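Local coordinates for PUM-HD domain-containing protein (Caenorhabditis elegans, PDB 7CGF) that binds, through this Pumilio homology domain, short recognition elements in mRNAs, probably in the 3' untranslated regions, and belongs to the PUF family of RNA-binding repeat proteins, at residues E223-Q228 and F258-H263; V248-V253 and S283-A288. The protein carries 2 engineered substitutions. All coordinates share one frame; numbering follows the deposited sequence.

Contact 1 (E223-Q228 and F258-H263)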
loop_
_atom_site.group_PDB
_atom_site.type_symbol
_atom_site.label_atom_id
_atom_site.label_comp_id
_atom_site.label_asym_id
_atom_site.label_seq_id
_atom_site.Cartn_x
_atom_site.Cartn_y
_atom_site.Cartn_z
ATOM N N GLU A 223 2.059 21.157 2.057
ATOM C CA GLU A 223 2.795 20.416 3.078
ATOM C C GLU A 223 2.800 18.929 2.772
ATOM O O GLU A 223 3.829 18.251 2.922
ATOM C CB GLU A 223 2.171 20.639 4.449
ATOM C CG GLU A 223 2.191 22.030 4.995
ATOM C CD GLU A 223 1.297 22.101 6.209
ATOM O OE1 GLU A 223 0.097 22.467 6.059
ATOM O OE2 GLU A 223 1.788 21.698 7.286
ATOM N N ILE A 224 1.648 18.397 2.363
ATOM C CA ILE A 224 1.565 16.967 2.086
ATOM C C ILE A 224 2.380 16.614 0.843
ATOM O O ILE A 224 3.070 15.583 0.804
ATOM C CB ILE A 224 0.094 16.553 1.958
ATOM C CG1 ILE A 224 -0.640 16.801 3.283
ATOM C CG2 ILE A 224 -0.035 15.044 1.600
ATOM C CD1 ILE A 224 -2.137 16.471 3.226
ATOM N N ALA A 225 2.340 17.480 -0.175
ATOM C CA ALA A 225 3.021 17.204 -1.435
ATOM C C ALA A 225 4.532 17.113 -1.284
ATOM O O ALA A 225 5.172 16.371 -2.036
ATOM C CB ALA A 225 2.680 18.282 -2.466
ATOM N N ASN A 226 5.131 17.843 -0.336
ATOM C CA ASN A 226 6.573 17.710 -0.143
ATOM C C ASN A 226 6.938 16.848 1.060
ATOM O O ASN A 226 8.083 16.898 1.526
ATOM C CB ASN A 226 7.251 19.076 -0.035
ATOM C CG ASN A 226 8.747 18.965 -0.204
ATOM O OD1 ASN A 226 9.219 18.226 -1.071
ATOM N ND2 ASN A 226 9.508 19.625 0.672
ATOM N N ASN A 227 6.000 16.055 1.577
ATOM C CA ASN A 227 6.328 15.139 2.655
ATOM C C ASN A 227 6.847 13.809 2.105
ATOM O O ASN A 227 6.470 13.365 1.013
ATOM C CB ASN A 227 5.096 14.941 3.550
ATOM C CG ASN A 227 5.355 13.971 4.672
ATOM O OD1 ASN A 227 5.019 12.798 4.567
ATOM N ND2 ASN A 227 5.976 14.456 5.755
ATOM N N GLN A 228 7.761 13.177 2.866
ATOM C CA GLN A 228 8.400 11.958 2.385
ATOM C C GLN A 228 7.387 10.850 2.124
ATOM O O GLN A 228 7.617 9.992 1.266
ATOM C CB GLN A 228 9.455 11.473 3.394
ATOM C CG GLN A 228 8.869 11.129 4.732
ATOM C CD GLN A 228 9.881 10.577 5.728
ATOM O OE1 GLN A 228 10.784 9.823 5.370
ATOM N NE2 GLN A 228 9.708 10.944 6.991
ATOM N N PHE A 258 8.668 26.490 -9.862
ATOM C CA PHE A 258 10.048 26.402 -9.402
ATOM C C PHE A 258 10.126 25.840 -7.988
ATOM O O PHE A 258 10.961 24.974 -7.704
ATOM C CB PHE A 258 10.723 27.767 -9.477
ATOM C CG PHE A 258 12.176 27.713 -9.157
ATOM C CD1 PHE A 258 13.070 27.184 -10.067
ATOM C CD2 PHE A 258 12.646 28.150 -7.934
ATOM C CE1 PHE A 258 14.420 27.112 -9.775
ATOM C CE2 PHE A 258 13.993 28.077 -7.640
ATOM C CZ PHE A 258 14.875 27.553 -8.560
ATOM N N GLU A 259 9.250 26.298 -7.093
ATOM C CA GLU A 259 9.292 25.804 -5.721
ATOM C C GLU A 259 8.965 24.315 -5.656
ATOM O O GLU A 259 9.664 23.556 -4.978
ATOM C CB GLU A 259 8.339 26.611 -4.841
ATOM C CG GLU A 259 8.873 27.998 -4.496
ATOM C CD GLU A 259 10.282 27.950 -3.924
ATOM O OE1 GLU A 259 10.480 27.276 -2.887
ATOM O OE2 GLU A 259 11.192 28.570 -4.524
ATOM N N PHE A 260 7.931 23.870 -6.380
ATOM C CA PHE A 260 7.586 22.446 -6.350
ATOM C C PHE A 260 8.696 21.595 -6.943
ATOM O O PHE A 260 9.004 20.510 -6.431
ATOM C CB PHE A 260 6.274 22.191 -7.096
ATOM C CG PHE A 260 5.054 22.326 -6.235
ATOM C CD1 PHE A 260 4.491 23.571 -6.006
ATOM C CD2 PHE A 260 4.450 21.209 -5.693
ATOM C CE1 PHE A 260 3.368 23.705 -5.215
ATOM C CE2 PHE A 260 3.322 21.330 -4.904
ATOM C CZ PHE A 260 2.786 22.587 -4.653
ATOM N N ALA A 261 9.343 22.087 -8.001
ATOM C CA ALA A 261 10.299 21.267 -8.734
ATOM C C ALA A 261 11.638 21.130 -8.018
ATOM O O ALA A 261 12.354 20.148 -8.250
ATOM C CB ALA A 261 10.531 21.858 -10.128
ATOM N N THR A 262 11.996 22.093 -7.184
ATOM C CA THR A 262 13.319 22.114 -6.577
ATOM C C THR A 262 13.329 21.543 -5.171
ATOM O O THR A 262 14.344 21.658 -4.481
ATOM C CB THR A 262 13.893 23.531 -6.584
ATOM O OG1 THR A 262 13.063 24.421 -5.829
ATOM C CG2 THR A 262 14.007 24.036 -8.018
ATOM N N HIS A 263 12.228 20.941 -4.724
ATOM C CA HIS A 263 12.200 20.263 -3.436
ATOM C C HIS A 263 12.111 18.760 -3.662
ATOM O O HIS A 263 11.575 18.295 -4.677
ATOM C CB HIS A 263 11.053 20.778 -2.557
ATOM C CG HIS A 263 11.299 22.151 -2.008
ATOM N ND1 HIS A 263 11.123 23.296 -2.755
ATOM C CD2 HIS A 263 11.749 22.558 -0.796
ATOM C CE1 HIS A 263 11.431 24.351 -2.020
ATOM N NE2 HIS A 263 11.819 23.929 -0.829
#
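N226 lays its amide against the CB of H263, and N226 OD1 comes to 3.5 Å from H263 CB. With CG anti to the backbone N (chi1 -165°), the N226 side chain reaches across to the other loop, where amide and imidazole planes stand 81° apart. ND2 lies 4.0 Å from H263 CD2, oblique to the ring, and no hydrogen bond joins the two residues. N226 OD1 accepts from the backbone N of S266, the first residue of helix 266-276, so its oxygen meets a backbone N-H while the amide packs on H263. The imidazole is steadied from within its own segment: CG is anti to the carbonyl carbon, which swings the ring back toward E259. H263 ND1 donates to E259 O at 2.7 Å with an N-H...O angle of 155°, and E259 O lies near the ring plane, which restrains the ring's rotation. Each segment takes in the end of a short helix and the loop after it, in consecutive predicted Pumilio repeats, so the contact joins equivalent turns of the PUF superhelix, about 4 Å from the bound RNA at the nearest atoms. Deeper in, A225 CB meets the rim of the F260 ring near its plane, 4.0 Å from CE2. Alanine suits this buried place because its single methyl leaves room for the broad phenyl group, which also packs on F221 and D222.

Contact 2 (V248-V253 and S283-A288)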
loop_
_atom_site.group_PDB
_atom_site.type_symbol
_atom_site.label_atom_id
_atom_site.label_comp_id
_atom_site.label_asym_id
_atom_site.label_seq_id
_atom_site.Cartn_x
_atom_site.Cartn_y
_atom_site.Cartn_z
ATOM N N VAL A 248 -7.091 21.458 -10.292
ATOM C CA VAL A 248 -6.666 22.261 -9.155
ATOM C C VAL A 248 -5.188 22.014 -8.869
ATOM O O VAL A 248 -4.423 22.957 -8.611
ATOM C CB VAL A 248 -7.555 21.961 -7.932
ATOM C CG1 VAL A 248 -6.956 22.562 -6.680
ATOM C CG2 VAL A 248 -8.951 22.526 -8.157
ATOM N N ILE A 249 -4.763 20.748 -8.940
ATOM C CA ILE A 249 -3.372 20.412 -8.625
ATOM C C ILE A 249 -2.438 20.993 -9.676
ATOM O O ILE A 249 -1.433 21.632 -9.351
ATOM C CB ILE A 249 -3.200 18.891 -8.481
ATOM C CG1 ILE A 249 -3.856 18.419 -7.177
ATOM C CG2 ILE A 249 -1.721 18.512 -8.473
ATOM C CD1 ILE A 249 -3.932 16.910 -7.059
ATOM N N VAL A 250 -2.786 20.825 -10.957
ATOM C CA VAL A 250 -1.909 21.305 -12.023
ATOM C C VAL A 250 -1.842 22.820 -12.016
ATOM O O VAL A 250 -0.790 23.405 -12.304
ATOM C CB VAL A 250 -2.386 20.757 -13.381
ATOM C CG1 VAL A 250 -1.695 21.483 -14.539
ATOM C CG2 VAL A 250 -2.149 19.255 -13.437
ATOM N N THR A 251 -2.961 23.485 -11.710
ATOM C CA THR A 251 -2.937 24.940 -11.601
ATOM C C THR A 251 -2.004 25.373 -10.487
ATOM O O THR A 251 -1.203 26.297 -10.660
ATOM C CB THR A 251 -4.346 25.485 -11.358
ATOM O OG1 THR A 251 -5.181 25.164 -12.473
ATOM C CG2 THR A 251 -4.337 26.992 -11.164
ATOM N N ARG A 252 -2.084 24.701 -9.335
ATOM C CA ARG A 252 -1.235 25.079 -8.209
ATOM C C ARG A 252 0.236 24.808 -8.503
ATOM O O ARG A 252 1.101 25.634 -8.176
ATOM C CB ARG A 252 -1.675 24.340 -6.947
ATOM C CG ARG A 252 -0.963 24.844 -5.708
ATOM C CD ARG A 252 -1.731 24.525 -4.445
ATOM N NE ARG A 252 -1.106 25.174 -3.298
ATOM C CZ ARG A 252 -1.518 26.326 -2.783
ATOM N NH1 ARG A 252 -2.574 26.945 -3.301
ATOM N NH2 ARG A 252 -0.883 26.852 -1.744
ATOM N N VAL A 253 0.528 23.639 -9.081
ATOM C CA VAL A 253 1.894 23.274 -9.449
ATOM C C VAL A 253 2.446 24.254 -10.469
ATOM O O VAL A 253 3.587 24.717 -10.355
ATOM C CB VAL A 253 1.923 21.826 -9.971
ATOM C CG1 VAL A 253 3.232 21.531 -10.676
ATOM C CG2 VAL A 253 1.698 20.838 -8.811
ATOM N N SER A 283 0.303 21.577 -21.187
ATOM C CA SER A 283 0.459 22.927 -21.723
ATOM C C SER A 283 0.636 23.961 -20.611
ATOM O O SER A 283 1.414 24.911 -20.757
ATOM C CB SER A 283 -0.755 23.261 -22.608
ATOM O OG SER A 283 -0.804 24.624 -22.986
ATOM N N MET A 284 -0.089 23.810 -19.498
ATOM C CA MET A 284 0.052 24.754 -18.393
ATOM C C MET A 284 1.432 24.668 -17.752
ATOM O O MET A 284 2.028 25.701 -17.412
ATOM C CB MET A 284 -1.031 24.500 -17.350
ATOM C CG MET A 284 -2.416 24.776 -17.893
ATOM S SD MET A 284 -3.660 24.230 -16.740
ATOM C CE MET A 284 -3.169 25.218 -15.325
ATOM N N ILE A 285 1.937 23.447 -17.554
ATOM C CA ILE A 285 3.255 23.263 -16.942
ATOM C C ILE A 285 4.350 23.759 -17.880
ATOM O O ILE A 285 5.251 24.495 -17.464
ATOM C CB ILE A 285 3.467 21.789 -16.553
ATOM C CG1 ILE A 285 2.435 21.364 -15.509
ATOM C CG2 ILE A 285 4.895 21.557 -16.031
ATOM C CD1 ILE A 285 2.392 19.851 -15.264
ATOM N N VAL A 286 4.270 23.388 -19.164
ATOM C CA VAL A 286 5.244 23.873 -20.151
ATOM C C VAL A 286 5.234 25.399 -20.229
ATOM O O VAL A 286 6.292 26.043 -20.268
ATOM C CB VAL A 286 4.978 23.234 -21.525
ATOM C CG1 VAL A 286 5.848 23.892 -22.591
ATOM C CG2 VAL A 286 5.258 21.740 -21.480
ATOM N N GLY A 287 4.047 26.007 -20.252
ATOM C CA GLY A 287 3.979 27.457 -20.332
ATOM C C GLY A 287 4.588 28.138 -19.124
ATOM O O GLY A 287 5.256 29.166 -19.247
ATOM N N ALA A 288 4.371 27.568 -17.936
ATOM C CA ALA A 288 4.999 28.101 -16.734
ATOM C C ALA A 288 6.510 27.993 -16.825
ATOM O O ALA A 288 7.236 28.914 -16.422
ATOM C CB ALA A 288 4.492 27.348 -15.500
#
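M284 and V250 bury the most surface between these two helices, followed by I285. The thioether of M284 extends toward helix 243-255 and places SD 4.0 Å from V250 CG1. Its chain is extended through chi2 and then bends at chi3 (58°), which carries CE past the valine to T251; there CE lies 3.5 Å from T251 OG1. An unbranched, flexible side chain suits this place, since it can follow the neighbouring helix over two successive residues. V250 holds CG1 anti to its own backbone N (chi1 167°), and this one methyl serves two partners, the sulfur and I285 CG1, the latter at 4.2 Å. Beta-branching suits V250, setting a methyl close to the backbone, short enough for an axis spacing of 9.4 Å while M284 reaches across. I285 continues inward onto C273 and L274 of helix 266-276. The segments run 4° from parallel, a stacking characteristic of neighbouring helices in the alpha-solenoid of a Pumilio domain. T251 OG1 bonds back to M247 O, so its polar end is provided for. No hydrogen bond or salt bridge crosses; cohesion rests on van der Waals contact and, around the buried V250 and I285, probably on the exclusion of water.

In the fold
From the N terminus, the chain passes 223-228, then 248-253, then 258-263, and last 283-288, so the two contacts cross rather than nest. Contact 1 closes a largely helical loop of 29 intervening residues when 258-263 comes back beside 223-228; contact 2 closes one of the same length at 283-288. Helices 243-255 and 257-261 follow each other directly, so 258-263, the second segment of contact 1, begins just after 248-253, the first segment of contact 2. The two sites, with centres 14 Å apart, also touch: F260 CD2 packs 4.2 Å from V253 CG2. Together they tie successive layers of the solenoid at two levels, one near the RNA and one farther from it.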